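Local atomic coordinates of exonuclease mut-7 homolog (Aedes aegypti, PDB entry 7JW2), a protein that probably trims the 3' ends of microRNAs bound to AGO1 as a magnesium-dependent 3'-5' exoribonuclease, the chain here being its exonuclease domain. Residues Lys41-Gly45 / Gly46-Val50; Gln54-Trp58 / Asp59-Met63; Ala77-Ala80 / Lys81-Asn85; Gln149-Ala152 / Asn153-Leu157; Asp197-Glu200 / Lys201-His205. All blocks are in the same frame, centred on the assembly; numbering follows the deposited sequence.

Contact 1. Residues Lys41-Gly45 / Gly46-Val50; sequences KPTFG and GANEV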
# COMPACT_ATOMS: atom_id res chain seq x y z
N LYS A 41 20.18 -15.82 -2.60
CA LYS A 41 20.76 -16.56 -3.71
C LYS A 41 22.04 -17.26 -3.25
O LYS A 41 22.83 -16.66 -2.51
CB LYS A 41 21.07 -15.62 -4.86
CG LYS A 41 19.91 -14.88 -5.46
CD LYS A 41 20.40 -14.13 -6.68
CE LYS A 41 19.32 -13.29 -7.33
NZ LYS A 41 19.81 -12.77 -8.64
N PRO A 42 22.29 -18.50 -3.67
CA PRO A 42 23.60 -19.10 -3.43
C PRO A 42 24.69 -18.20 -4.00
O PRO A 42 24.51 -17.56 -5.03
CB PRO A 42 23.53 -20.44 -4.16
CG PRO A 42 22.08 -20.77 -4.22
CD PRO A 42 21.34 -19.45 -4.29
N THR A 43 25.82 -18.14 -3.30
CA THR A 43 26.91 -17.26 -3.69
C THR A 43 28.13 -18.07 -4.09
O THR A 43 28.36 -19.18 -3.60
CB THR A 43 27.29 -16.31 -2.56
OG1 THR A 43 27.87 -17.05 -1.48
CG2 THR A 43 26.06 -15.59 -2.06
N PHE A 44 28.92 -17.50 -4.99
CA PHE A 44 30.11 -18.13 -5.54
C PHE A 44 31.25 -17.13 -5.57
O PHE A 44 31.91 -16.92 -6.59
CB PHE A 44 29.79 -18.70 -6.92
CG PHE A 44 28.61 -19.63 -6.92
CD1 PHE A 44 28.73 -20.93 -6.44
CD2 PHE A 44 27.37 -19.20 -7.37
CE1 PHE A 44 27.64 -21.78 -6.43
CE2 PHE A 44 26.28 -20.06 -7.36
CZ PHE A 44 26.41 -21.35 -6.89
N GLY A 45 31.49 -16.50 -4.42
CA GLY A 45 32.47 -15.45 -4.29
C GLY A 45 31.95 -14.05 -4.54
O GLY A 45 32.57 -13.09 -4.07
N GLY A 46 30.83 -13.91 -5.24
CA GLY A 46 30.29 -12.61 -5.57
C GLY A 46 29.50 -12.00 -4.43
O GLY A 46 29.50 -12.48 -3.29
N ALA A 47 28.82 -10.90 -4.75
CA ALA A 47 28.04 -10.19 -3.75
C ALA A 47 26.76 -10.95 -3.42
O ALA A 47 26.23 -11.71 -4.22
CB ALA A 47 27.71 -8.78 -4.24
N ASN A 48 26.25 -10.72 -2.21
CA ASN A 48 25.02 -11.36 -1.79
C ASN A 48 23.82 -10.65 -2.41
O ASN A 48 23.82 -9.43 -2.60
CB ASN A 48 24.91 -11.35 -0.27
CG ASN A 48 25.73 -12.46 0.37
OD1 ASN A 48 25.40 -13.64 0.24
ND2 ASN A 48 26.79 -12.08 1.06
N GLU A 49 22.79 -11.44 -2.76
CA GLU A 49 21.57 -10.93 -3.36
C GLU A 49 20.38 -11.64 -2.73
O GLU A 49 20.41 -12.86 -2.57
CB GLU A 49 21.57 -11.15 -4.88
CG GLU A 49 22.43 -10.18 -5.65
CD GLU A 49 22.19 -10.28 -7.14
OE1 GLU A 49 21.98 -9.23 -7.79
OE2 GLU A 49 22.20 -11.41 -7.66
N VAL A 50 19.35 -10.86 -2.37
CA VAL A 50 18.15 -11.42 -1.75
C VAL A 50 17.27 -12.09 -2.79
O VAL A 50 17.03 -11.54 -3.88
CB VAL A 50 17.35 -10.31 -1.03
CG1 VAL A 50 16.16 -10.92 -0.26
CG2 VAL A 50 18.24 -9.54 -0.09
O HOH W 1 23.25 -14.16 -1.54
O HOH W 2 28.47 -15.19 -6.23
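Lys41 meets Glu49 twice, once through the backbone and once through the side chain, at the neck of an exposed loop. Lys41 N donates to Glu49 O at 3.0 Å in a nearly straight bond. The long lysine chain, extended beyond CG, lets its methylenes run over Glu49 CB before NZ forms a salt bridge with Glu49 OE2 at 2.9 Å, coming from above the carboxylate plane. A flexible cation and anion suit this solvent-facing pair. Lys41 O takes part in a water bridge: the water bonded to it at 2.7 Å also bonds Asn48 OD1 and accepts from Glu49 N. At Thr43, CG2 lies 3.1 Å from Asn48 OD1, a close methyl-to-oxygen contact. Phe44 N donates to a second water, which also accepts from Gly46 N at 2.9 Å and so spans the turn. Gly45 makes the reversal with phi 91°, where a side chain would press on the preceding carbonyl oxygen. The loop ends the beta hairpin of antiparallel strands 33-40 and 50-56, projecting from the sheet. At its base, Lys41 touches Met67 of helix 66-69, Asn48 lies on Met102 of helix 96-106, and Val50 packs on Phe103 of that helix and on Trp40.

Contact 2. Residues Gln54-Trp58 / Asp59-Met63; sequences QLATW and DDVYM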
# COMPACT_ATOMS: atom_id res chain seq x y z
N GLN A 54 10.28 -13.00 3.86
CA GLN A 54 9.02 -13.59 4.32
C GLN A 54 8.54 -12.88 5.58
O GLN A 54 9.31 -12.72 6.53
CB GLN A 54 9.16 -15.09 4.60
CG GLN A 54 9.73 -15.95 3.46
CD GLN A 54 11.23 -16.18 3.59
OE1 GLN A 54 12.02 -15.51 2.94
NE2 GLN A 54 11.61 -17.15 4.43
N LEU A 55 7.28 -12.45 5.56
CA LEU A 55 6.65 -11.75 6.68
C LEU A 55 5.39 -12.49 7.07
O LEU A 55 4.47 -12.62 6.25
CB LEU A 55 6.33 -10.30 6.30
CG LEU A 55 7.50 -9.53 5.68
CD1 LEU A 55 7.09 -8.15 5.18
CD2 LEU A 55 8.67 -9.43 6.64
N ALA A 56 5.32 -12.93 8.33
CA ALA A 56 4.22 -13.76 8.81
C ALA A 56 3.44 -13.07 9.92
O ALA A 56 4.02 -12.49 10.83
CB ALA A 56 4.75 -15.10 9.34
N THR A 57 2.12 -13.17 9.84
CA THR A 57 1.22 -12.87 10.94
C THR A 57 0.56 -14.18 11.38
O THR A 57 0.76 -15.22 10.76
CB THR A 57 0.14 -11.87 10.53
OG1 THR A 57 -0.86 -12.55 9.76
CG2 THR A 57 0.72 -10.76 9.68
N TRP A 58 -0.24 -14.12 12.44
CA TRP A 58 -0.93 -15.33 12.85
C TRP A 58 -1.90 -15.84 11.79
O TRP A 58 -2.29 -17.02 11.84
CB TRP A 58 -1.69 -15.10 14.16
CG TRP A 58 -0.82 -15.15 15.36
CD1 TRP A 58 -0.55 -14.12 16.21
CD2 TRP A 58 -0.10 -16.28 15.86
NE1 TRP A 58 0.28 -14.54 17.21
CE2 TRP A 58 0.59 -15.86 17.01
CE3 TRP A 58 0.03 -17.60 15.44
CZ2 TRP A 58 1.39 -16.71 17.75
CZ3 TRP A 58 0.83 -18.45 16.18
CH2 TRP A 58 1.50 -18.00 17.32
N ASP A 59 -2.28 -14.99 10.83
CA ASP A 59 -3.32 -15.34 9.87
C ASP A 59 -2.84 -15.47 8.44
O ASP A 59 -3.56 -16.06 7.63
CB ASP A 59 -4.44 -14.28 9.90
CG ASP A 59 -5.13 -14.21 11.24
OD1 ASP A 59 -5.51 -15.28 11.75
OD2 ASP A 59 -5.29 -13.10 11.78
N ASP A 60 -1.67 -14.93 8.10
CA ASP A 60 -1.21 -14.88 6.72
C ASP A 60 0.31 -14.90 6.69
O ASP A 60 0.96 -14.38 7.60
CB ASP A 60 -1.69 -13.62 5.97
CG ASP A 60 -3.21 -13.56 5.81
OD1 ASP A 60 -3.90 -13.01 6.70
OD2 ASP A 60 -3.70 -14.05 4.77
N VAL A 61 0.87 -15.47 5.63
CA VAL A 61 2.30 -15.36 5.37
C VAL A 61 2.48 -14.74 4.00
O VAL A 61 1.86 -15.18 3.02
CB VAL A 61 3.01 -16.72 5.45
CG1 VAL A 61 4.50 -16.51 5.24
CG2 VAL A 61 2.76 -17.37 6.80
N TYR A 62 3.32 -13.71 3.93
CA TYR A 62 3.67 -13.03 2.69
C TYR A 62 5.11 -13.33 2.33
O TYR A 62 6.00 -13.25 3.18
CB TYR A 62 3.47 -11.52 2.83
CG TYR A 62 2.06 -11.13 3.19
CD1 TYR A 62 1.68 -10.96 4.51
CD2 TYR A 62 1.10 -10.92 2.20
CE1 TYR A 62 0.39 -10.59 4.84
CE2 TYR A 62 -0.19 -10.56 2.53
CZ TYR A 62 -0.54 -10.40 3.85
OH TYR A 62 -1.82 -10.04 4.18
N MET A 63 5.36 -13.64 1.06
CA MET A 63 6.71 -13.92 0.60
C MET A 63 7.02 -12.94 -0.52
O MET A 63 6.49 -13.09 -1.63
CB MET A 63 6.84 -15.37 0.13
CG MET A 63 6.55 -16.32 1.28
SD MET A 63 6.73 -18.04 0.83
CE MET A 63 5.32 -18.28 -0.22
O HOH W 3 -2.86 -11.24 8.48
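Leu55 and Tyr62 form the hydrogen-bonded pair of an antiparallel hairpin: Leu55 N donates to Tyr62 O at 2.8 Å, and Tyr62 N returns a bond to Leu55 O at 2.8 Å. The flanking pairs, Gln54 with Met63 and Ala56 with Val61, are non-hydrogen-bonded. Their side chains share one face, where Ala56 CB meets Val61 CG2 at 3.9 Å and Gln54 CG meets Met63 CG; the small alanine suits a close strand pair. Toward the turn, Thr57 N donates to Asp60 O at 2.8 Å. Thr57 OG1, placed between its backbone N and carbonyl carbon (chi1 78°), accepts from both Asp59 N and Asp60 N, each at 3.0 Å. The same hydroxyl donates to a water at 2.7 Å, which in turn donates to Asp60 OD1. This is an ST turn at the two-residue reversal Trp58-Asp59, which the short threonine side chain folds back over. Farther out, Asp60 OD2 is held by His11 and His13, while Tyr62 OH bonds Asp27 and its ring stacks with His13. Gln54 NE2 reaches Ala185 O and Glu39. Strand 33-40 flanks the hairpin beside strand 50-56, strand 12-15 lies beside 61-65, and helices 18-28 and 179-205 pack against its side chains.

Contact 3. Residues Ala77-Ala80 / Lys81-Asn85; sequences AALA and KNVFN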
# COMPACT_ATOMS: atom_id res chain seq x y z
N ALA A 77 11.37 1.87 1.34
CA ALA A 77 11.26 2.83 2.42
C ALA A 77 9.90 2.73 3.10
O ALA A 77 9.79 2.92 4.32
CB ALA A 77 11.51 4.23 1.88
N ALA A 78 8.85 2.43 2.33
CA ALA A 78 7.52 2.32 2.91
C ALA A 78 7.42 1.09 3.81
O ALA A 78 6.77 1.13 4.86
CB ALA A 78 6.45 2.27 1.82
N LEU A 79 8.05 -0.01 3.41
CA LEU A 79 8.06 -1.21 4.26
C LEU A 79 8.86 -0.97 5.53
O LEU A 79 8.44 -1.36 6.63
CB LEU A 79 8.62 -2.39 3.47
CG LEU A 79 8.68 -3.72 4.23
CD1 LEU A 79 7.27 -4.14 4.65
CD2 LEU A 79 9.33 -4.79 3.36
N ALA A 80 10.02 -0.33 5.41
CA ALA A 80 10.80 -0.04 6.60
C ALA A 80 10.04 0.88 7.55
O ALA A 80 9.98 0.64 8.76
CB ALA A 80 12.16 0.56 6.22
N LYS A 81 9.40 1.92 7.01
CA LYS A 81 8.75 2.89 7.89
C LYS A 81 7.51 2.31 8.56
O LYS A 81 7.25 2.60 9.74
CB LYS A 81 8.39 4.13 7.10
CG LYS A 81 7.45 5.06 7.84
CD LYS A 81 7.28 6.32 7.06
CE LYS A 81 6.56 7.37 7.86
NZ LYS A 81 6.09 8.38 6.90
N ASN A 82 6.71 1.54 7.84
CA ASN A 82 5.39 1.17 8.33
C ASN A 82 5.36 -0.20 9.00
O ASN A 82 4.32 -0.57 9.56
CB ASN A 82 4.38 1.23 7.19
CG ASN A 82 4.09 2.66 6.78
OD1 ASN A 82 3.44 3.40 7.52
ND2 ASN A 82 4.60 3.06 5.62
N VAL A 83 6.49 -0.92 9.02
CA VAL A 83 6.57 -2.21 9.68
C VAL A 83 7.82 -2.30 10.55
O VAL A 83 7.73 -2.50 11.77
CB VAL A 83 6.53 -3.37 8.66
CG1 VAL A 83 6.75 -4.72 9.35
CG2 VAL A 83 5.20 -3.36 7.91
N PHE A 84 9.01 -2.18 9.95
CA PHE A 84 10.21 -2.58 10.67
C PHE A 84 10.69 -1.53 11.66
O PHE A 84 11.08 -1.88 12.79
CB PHE A 84 11.32 -2.93 9.69
CG PHE A 84 11.17 -4.29 9.12
CD1 PHE A 84 10.26 -4.52 8.10
CD2 PHE A 84 11.87 -5.35 9.65
CE1 PHE A 84 10.08 -5.79 7.58
CE2 PHE A 84 11.71 -6.63 9.14
CZ PHE A 84 10.81 -6.85 8.11
N ASN A 85 10.69 -0.26 11.29
CA ASN A 85 11.22 0.80 12.15
C ASN A 85 10.15 1.44 13.00
O ASN A 85 10.11 2.67 13.16
CB ASN A 85 11.93 1.85 11.29
CG ASN A 85 13.16 1.29 10.60
OD1 ASN A 85 13.77 0.33 11.07
ND2 ASN A 85 13.52 1.90 9.48
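Leu79 lies obliquely across both Val83 and Phe84, one turn farther along helix 73-84. Its CD1 meets Val83 CG2 at 3.9 Å, and its CG faces Phe84 CE1 at 4.2 Å. Its chi1 of -179° sets CG beside the carbonyl carbon, so the branch point lies by the ring while the CD1 methyl meets Val83. The phenyl ring presents its edge to Leu79 O, which lies near the ring plane. Branched aliphatic and aromatic groups suit this buried side, where Leu79 and Phe84 also touch Leu55 and Phe110. Asn82 turns a different way: CG beside its own backbone N (chi1 -71°) brings ND2 to within 3.0 Å of Ala78 O. That oxygen already accepts from Asn82 N at 3.0 Å, so one carbonyl is gripped by both backbone and side chain of a single residue. Asn82 OD1 accepts from Lys18 of the second subunit. Near the helix end the bonding widens into a pi-type turn. Leu79 O receives weak bonds from Val83 N and Phe84 N, whereas Asn85 N makes a firm 2.8 Å bond to Ala80 O. The side chain of Asn85 then bonds Met113 N and Asn111 O in a neighbouring loop. The chemistry is divided: apolar groups join the helix to the core, Asn82 adds a second bond to Ala78 O while reaching Lys18 of the second subunit, and Asn85 ties the helix end to the backbone of the 111-113 loop.

Contact 4. Residues Gln149-Ala152 / Asn153-Leu157; sequences QNLA and NLVRL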
# COMPACT_ATOMS: atom_id res chain seq x y z
N GLN A 149 22.18 -24.40 19.67
CA GLN A 149 21.24 -23.28 19.69
C GLN A 149 20.99 -22.77 18.27
O GLN A 149 21.42 -21.68 17.88
CB GLN A 149 21.74 -22.17 20.61
CG GLN A 149 21.69 -22.52 22.09
CD GLN A 149 21.65 -21.30 22.99
OE1 GLN A 149 21.07 -21.33 24.08
NE2 GLN A 149 22.27 -20.21 22.53
N ASN A 150 20.27 -23.58 17.50
CA ASN A 150 19.82 -23.21 16.16
C ASN A 150 18.29 -23.29 16.10
O ASN A 150 17.64 -23.77 17.03
CB ASN A 150 20.45 -24.11 15.09
CG ASN A 150 20.24 -25.59 15.36
OD1 ASN A 150 19.12 -26.06 15.56
ND2 ASN A 150 21.34 -26.35 15.36
N LEU A 151 17.73 -22.79 15.00
CA LEU A 151 16.27 -22.70 14.91
C LEU A 151 15.62 -24.08 14.86
O LEU A 151 14.56 -24.29 15.45
CB LEU A 151 15.86 -21.85 13.69
CG LEU A 151 14.35 -21.75 13.45
CD1 LEU A 151 13.67 -21.06 14.63
CD2 LEU A 151 14.05 -21.02 12.14
N ALA A 152 16.25 -25.04 14.17
CA ALA A 152 15.65 -26.37 14.09
C ALA A 152 15.49 -26.98 15.47
O ALA A 152 14.47 -27.62 15.75
CB ALA A 152 16.51 -27.27 13.20
N ASN A 153 16.47 -26.79 16.34
CA ASN A 153 16.36 -27.35 17.69
C ASN A 153 15.32 -26.60 18.52
O ASN A 153 14.62 -27.20 19.34
CB ASN A 153 17.72 -27.35 18.37
CG ASN A 153 18.64 -28.41 17.80
OD1 ASN A 153 18.20 -29.31 17.10
ND2 ASN A 153 19.93 -28.29 18.08
N LEU A 154 15.22 -25.28 18.33
CA LEU A 154 14.20 -24.52 19.05
C LEU A 154 12.79 -24.94 18.64
O LEU A 154 11.87 -24.98 19.46
CB LEU A 154 14.40 -23.02 18.83
CG LEU A 154 13.58 -22.11 19.72
CD1 LEU A 154 13.68 -22.54 21.19
CD2 LEU A 154 14.03 -20.66 19.52
N VAL A 155 12.60 -25.25 17.35
CA VAL A 155 11.32 -25.76 16.89
C VAL A 155 10.98 -27.07 17.59
O VAL A 155 9.84 -27.28 18.03
CB VAL A 155 11.32 -25.92 15.36
CG1 VAL A 155 10.15 -26.76 14.91
CG2 VAL A 155 11.25 -24.54 14.70
N ARG A 156 11.95 -27.98 17.70
CA ARG A 156 11.68 -29.24 18.38
C ARG A 156 11.33 -29.02 19.84
O ARG A 156 10.38 -29.62 20.36
CB ARG A 156 12.88 -30.18 18.25
CG ARG A 156 12.53 -31.64 18.56
CD ARG A 156 13.64 -32.55 18.10
NE ARG A 156 14.85 -32.34 18.89
CZ ARG A 156 15.94 -31.71 18.44
NH1 ARG A 156 15.97 -31.24 17.20
NH2 ARG A 156 16.99 -31.56 19.23
N LEU A 157 12.10 -28.17 20.53
CA LEU A 157 11.85 -27.91 21.95
C LEU A 157 10.47 -27.31 22.19
O LEU A 157 9.82 -27.61 23.19
CB LEU A 157 12.92 -26.96 22.50
CG LEU A 157 14.32 -27.52 22.67
CD1 LEU A 157 15.33 -26.40 22.74
CD2 LEU A 157 14.39 -28.36 23.92
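The N-terminus of helix 151-159 is capped by Asn150, whose OD1 accepts from Asn153 N at 2.9 Å. The donor comes nearly in line with the side-chain C=O. The cap is reached because Asn150 CG sits between its own backbone N and carbonyl carbon (chi1 54°), bringing the short amide back over the first turn. Asparagine suits this place: its carbonyl oxygen can take up an N-H that has no earlier helical carbonyl to bond. The two asparagine side chains cross with their amide planes 46° apart, and Asn150 OD1 lies 3.3 Å from Asn153 CG. Backbone bonding begins at the same residue, with Leu154 N donating to Asn150 O at 3.1 Å. This cap opens a short helix of the exonuclease domain, which leans on the long helix 179-205 through Leu151 and Leu154, both touching Ile195. Leu154 also packs on Trp129 of helix 125-132, so leucines fill the side facing other helices. Along the more polar side, Asn153 OD1 accepts from Arg156 NH1 at 3.0 Å and more weakly from NH2, while Asn153 ND2 donates to Asn148 O just before the helix. Arg156 NE forms a salt bridge with Glu144; the bend at chi3 (67°) turns the guanidinium back along the helix toward Asn153. On another side of the turn Leu151 CD1 meets Val155 CG2 at 4.2 Å.

Contact 5. Residues Asp197-Glu200 / Lys201-His205; sequences DAIE and KQLTH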
# COMPACT_ATOMS: atom_id res chain seq x y z
N ASP A 197 5.03 -18.00 21.17
CA ASP A 197 3.84 -18.35 21.94
C ASP A 197 4.13 -19.45 22.95
O ASP A 197 3.68 -19.39 24.10
CB ASP A 197 2.73 -18.76 20.97
CG ASP A 197 1.46 -19.17 21.67
OD1 ASP A 197 0.68 -18.28 22.05
OD2 ASP A 197 1.24 -20.39 21.82
N ALA A 198 4.93 -20.44 22.56
CA ALA A 198 5.24 -21.53 23.49
C ALA A 198 6.09 -21.05 24.66
O ALA A 198 5.88 -21.46 25.81
CB ALA A 198 5.96 -22.66 22.74
N ILE A 199 7.06 -20.16 24.40
CA ILE A 199 7.90 -19.64 25.47
C ILE A 199 7.09 -18.75 26.41
O ILE A 199 7.23 -18.83 27.63
CB ILE A 199 9.11 -18.90 24.89
CG1 ILE A 199 9.99 -19.89 24.12
CG2 ILE A 199 9.89 -18.22 26.00
CD1 ILE A 199 11.22 -19.28 23.50
N GLU A 200 6.24 -17.89 25.84
CA GLU A 200 5.33 -17.06 26.64
C GLU A 200 4.52 -17.91 27.61
O GLU A 200 4.43 -17.60 28.81
CB GLU A 200 4.41 -16.30 25.68
CG GLU A 200 3.62 -15.14 26.25
CD GLU A 200 2.95 -14.33 25.14
OE1 GLU A 200 2.32 -14.95 24.25
OE2 GLU A 200 3.07 -13.09 25.13
N LYS A 201 3.92 -19.00 27.11
CA LYS A 201 3.08 -19.84 27.95
C LYS A 201 3.87 -20.46 29.10
O LYS A 201 3.38 -20.54 30.23
CB LYS A 201 2.41 -20.93 27.11
CG LYS A 201 1.20 -20.45 26.33
CD LYS A 201 0.72 -21.50 25.35
CE LYS A 201 -0.51 -21.03 24.58
NZ LYS A 201 -0.63 -19.55 24.51
N GLN A 202 5.11 -20.88 28.83
CA GLN A 202 5.89 -21.51 29.89
C GLN A 202 6.40 -20.49 30.91
O GLN A 202 6.49 -20.81 32.10
CB GLN A 202 7.03 -22.33 29.28
CG GLN A 202 8.08 -22.82 30.27
CD GLN A 202 7.55 -23.83 31.28
OE1 GLN A 202 8.20 -24.06 32.30
NE2 GLN A 202 6.40 -24.44 31.00
N LEU A 203 6.72 -19.27 30.48
CA LEU A 203 7.08 -18.23 31.44
C LEU A 203 5.92 -17.92 32.37
O LEU A 203 6.11 -17.77 33.59
CB LEU A 203 7.53 -16.96 30.70
CG LEU A 203 8.91 -17.04 30.07
CD1 LEU A 203 9.11 -15.82 29.16
CD2 LEU A 203 10.01 -17.13 31.12
N THR A 204 4.70 -17.82 31.82
CA THR A 204 3.52 -17.64 32.65
C THR A 204 3.34 -18.81 33.61
O THR A 204 2.96 -18.63 34.77
CB THR A 204 2.29 -17.46 31.76
OG1 THR A 204 2.45 -16.29 30.94
CG2 THR A 204 1.03 -17.29 32.60
N HIS A 205 3.66 -20.03 33.15
CA HIS A 205 3.48 -21.22 33.98
C HIS A 205 4.36 -21.17 35.22
O HIS A 205 3.95 -21.62 36.29
CB HIS A 205 3.78 -22.48 33.16
CG HIS A 205 3.57 -23.75 33.92
ND1 HIS A 205 2.32 -24.27 34.17
CD2 HIS A 205 4.45 -24.61 34.49
CE1 HIS A 205 2.44 -25.39 34.85
NE2 HIS A 205 3.73 -25.62 35.06
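Asp197 and Lys201, one helical turn apart, form a salt bridge in which NZ lies 3.1 Å from OD1. The ammonium meets OD1 on the syn side, 30° out of the carboxylate plane. Lys201 NZ also makes a weak bond to Asp197 OD2 at 3.4 Å. The two side chains contribute differently. In Asp197, chi1 178° puts CG beside the carbonyl carbon and holds the carboxylate level with its own turn, and the lysine reaches back to it. Lys201 has CG beside its backbone N and then runs extended until chi4, where an unusual 24° turns NZ back over the aspartate. On the way its CG passes 3.5 Å from Asp197 O, and CE lies close to OD2. A short acid and a long, flexible base are well matched here, since the lysine supplies most of the reach. Ile199 and Leu203 stand side by side and point the same way, Ile199 CG2 meeting Leu203 CD1 at 4.0 Å. Both pack on Val132 of helix 125-132, and Leu203 also on Ile213 of helix 210-217; bulky aliphatic chains suit this buried side. Thr204 N donates to Glu200 O at 3.0 Å, and Thr204 OG1 lies 3.2 Å from the same oxygen. The polar end of Gln202 turns to Arg139, whose backbone N donates to OE1. With an i to i+4 ion pair on one side and apolar i to i+4 packing on another, the last turns of helix 179-205 have the pattern of an amphipathic helix, laid against the smaller helices of the exonuclease domain.

The five contacts follow one another along the exonuclease domain. Contact 2, in the central sheet, touches two others: Leu55 CD2 meets Phe84 CZ of contact 3 at 3.7 Å, and Trp58 CH2 meets Asp197 CB of contact 5 at 3.9 Å. The hairpin thus links helix 73-84, which reaches the second subunit, to the long helix 179-205. Contact 4 lies on a helix beside that one, its nearest atoms about 5 Å from contact 5. Contact 1 adjoins contact 2 in sequence, yet their centres are 25 Å apart; it is about 38 Å from contact 5, centre to centre, across the middle of the chain. None of the five contacts includes a bound metal ion.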